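Local atomic coordinates of gamma-glutamyltranspeptidase (Streptomyces lincolnensis, PDB entry 6J3A), a protein that probably transfers or hydrolyses gamma-glutamyl groups as an LmbA-like gamma-glutamyltranspeptidase of the Ntn-hydrolase clan. Residues Ala36-Val41 with Gly123-Ala128. Numbering follows the deposited sequence.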
loop_
_atom_site.group_PDB
_atom_site.type_symbol
_atom_site.label_atom_id
_atom_site.label_comp_id
_atom_site.label_asym_id
_atom_site.label_seq_id
_atom_site.Cartn_x
_atom_site.Cartn_y
_atom_site.Cartn_z
ATOM N N ALA A 36 13.024 6.514 13.673
ATOM C CA ALA A 36 11.561 6.396 13.791
ATOM C C ALA A 36 10.903 7.658 14.341
ATOM O O ALA A 36 9.755 7.965 14.024
ATOM C CB ALA A 36 11.188 5.197 14.654
ATOM N N TYR A 37 11.653 8.383 15.161
ATOM C CA TYR A 37 11.158 9.577 15.831
ATOM C C TYR A 37 11.189 10.764 14.876
ATOM O O TYR A 37 10.171 11.439 14.729
ATOM C CB TYR A 37 11.918 9.802 17.154
ATOM C CG TYR A 37 11.927 8.513 17.954
ATOM C CD1 TYR A 37 10.733 7.906 18.345
ATOM C CD2 TYR A 37 13.114 7.837 18.216
ATOM C CE1 TYR A 37 10.727 6.695 19.020
ATOM C CE2 TYR A 37 13.116 6.626 18.893
ATOM C CZ TYR A 37 11.919 6.060 19.290
ATOM O OH TYR A 37 11.922 4.861 19.965
ATOM N N ASP A 38 12.323 10.989 14.205
ATOM C CA ASP A 38 12.381 11.945 13.093
ATOM C C ASP A 38 11.201 11.713 12.149
ATOM O O ASP A 38 10.492 12.647 11.756
ATOM C CB ASP A 38 13.646 11.761 12.274
ATOM C CG ASP A 38 14.894 12.068 13.044
ATOM O OD1 ASP A 38 14.994 13.168 13.610
ATOM O OD2 ASP A 38 15.810 11.213 13.068
ATOM N N ALA A 39 11.009 10.450 11.791
ATOM C CA ALA A 39 9.987 10.067 10.833
ATOM C C ALA A 39 8.603 10.455 11.310
ATOM O O ALA A 39 7.837 11.071 10.577
ATOM C CB ALA A 39 10.045 8.571 10.582
ATOM N N ALA A 40 8.299 10.093 12.547
ATOM C CA ALA A 40 6.974 10.320 13.105
ATOM C C ALA A 40 6.637 11.808 13.230
ATOM O O ALA A 40 5.486 12.205 13.019
ATOM C CB ALA A 40 6.860 9.641 14.449
ATOM N N VAL A 41 7.638 12.619 13.578
ATOM C CA VAL A 41 7.469 14.068 13.620
ATOM C C VAL A 41 7.049 14.571 12.238
ATOM O O VAL A 41 6.017 15.234 12.106
ATOM C CB VAL A 41 8.739 14.796 14.116
ATOM C CG1 VAL A 41 8.591 16.312 13.980
ATOM C CG2 VAL A 41 8.999 14.464 15.579
ATOM N N GLY A 123 15.253 12.306 18.363
ATOM C CA GLY A 123 15.514 12.478 16.946
ATOM C C GLY A 123 16.956 12.860 16.663
ATOM O O GLY A 123 17.734 13.147 17.576
ATOM N N THR A 124 17.279 12.885 15.373
ATOM C CA THR A 124 18.610 13.227 14.850
ATOM C C THR A 124 18.630 14.346 13.799
ATOM O O THR A 124 19.705 14.886 13.496
ATOM C CB THR A 124 19.257 11.988 14.208
ATOM O OG1 THR A 124 18.485 11.564 13.075
ATOM C CG2 THR A 124 19.337 10.855 15.217
ATOM N N LYS A 125 17.457 14.692 13.255
ATOM C CA LYS A 125 17.338 15.673 12.176
ATOM C C LYS A 125 16.880 17.048 12.676
ATOM O O LYS A 125 16.211 17.136 13.713
ATOM C CB LYS A 125 16.365 15.165 11.111
ATOM C CG LYS A 125 16.846 13.895 10.427
ATOM C CD LYS A 125 16.133 13.624 9.106
ATOM C CE LYS A 125 16.991 14.015 7.911
ATOM N NZ LYS A 125 18.108 13.044 7.702
ATOM N N PRO A 126 17.240 18.126 11.945
ATOM C CA PRO A 126 16.731 19.448 12.316
ATOM C C PRO A 126 15.257 19.633 11.971
ATOM O O PRO A 126 14.711 18.919 11.125
ATOM C CB PRO A 126 17.598 20.424 11.497
ATOM C CG PRO A 126 18.640 19.597 10.819
ATOM C CD PRO A 126 18.104 18.204 10.754
ATOM N N LEU A 127 14.646 20.610 12.628
ATOM C CA LEU A 127 13.235 20.926 12.457
ATOM C C LEU A 127 12.901 21.141 10.995
ATOM O O LEU A 127 11.904 20.629 10.494
ATOM C CB LEU A 127 12.880 22.205 13.235
ATOM C CG LEU A 127 11.593 22.240 14.071
ATOM C CD1 LEU A 127 11.057 23.664 14.090
ATOM C CD2 LEU A 127 10.510 21.279 13.604
ATOM N N ALA A 128 13.760 21.911 10.332
ATOM C CA ALA A 128 13.619 22.241 8.914
ATOM C C ALA A 128 13.456 21.004 8.024
ATOM O O ALA A 128 12.496 20.916 7.256
ATOM C CB ALA A 128 14.805 23.077 8.448
#
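D38, in the first turn of helix 36-50, turns its carboxylate onto the loop that links helix 111-122 to helix 127-140, and G123, T124 and K125 meet it from the loop side. OD1 of D38 accepts two backbone bonds. T124 N lies 2.9 Å from D38 OD1, on the syn lone pair. K125 N, at the same distance from D38 OD1, comes from above, 39° out of the carboxylate plane. D38 OD2 takes the hydroxyl OG1 of T124 at 2.7 Å, on its syn side but tilted out of the carboxylate plane. A chi1 of 64° sets that OG1 between the backbone N and carbonyl carbon of T124, so hydroxyl and amide of one residue reach the same carboxylate. G123 CA packs 3.4 Å from D38 OD1, where a CB would clash. K125 lays CG 3.7 Å from D38 CG, yet K125 NZ stays 6.1 Å from D38 OD2 and bonds to the backbone O of D32 instead. An alanine here in place of D38 would probably leave the amides of T124 and K125 and the T124 hydroxyl without their shared acceptor and the loop freer to move. Across the contact two amides and a hydroxyl, with a further bond to OD2 from a residue next to the segments, would help to offset the charge of the buried carboxylate without a salt bridge from K125, pinning the interhelical loop to helix 36-50.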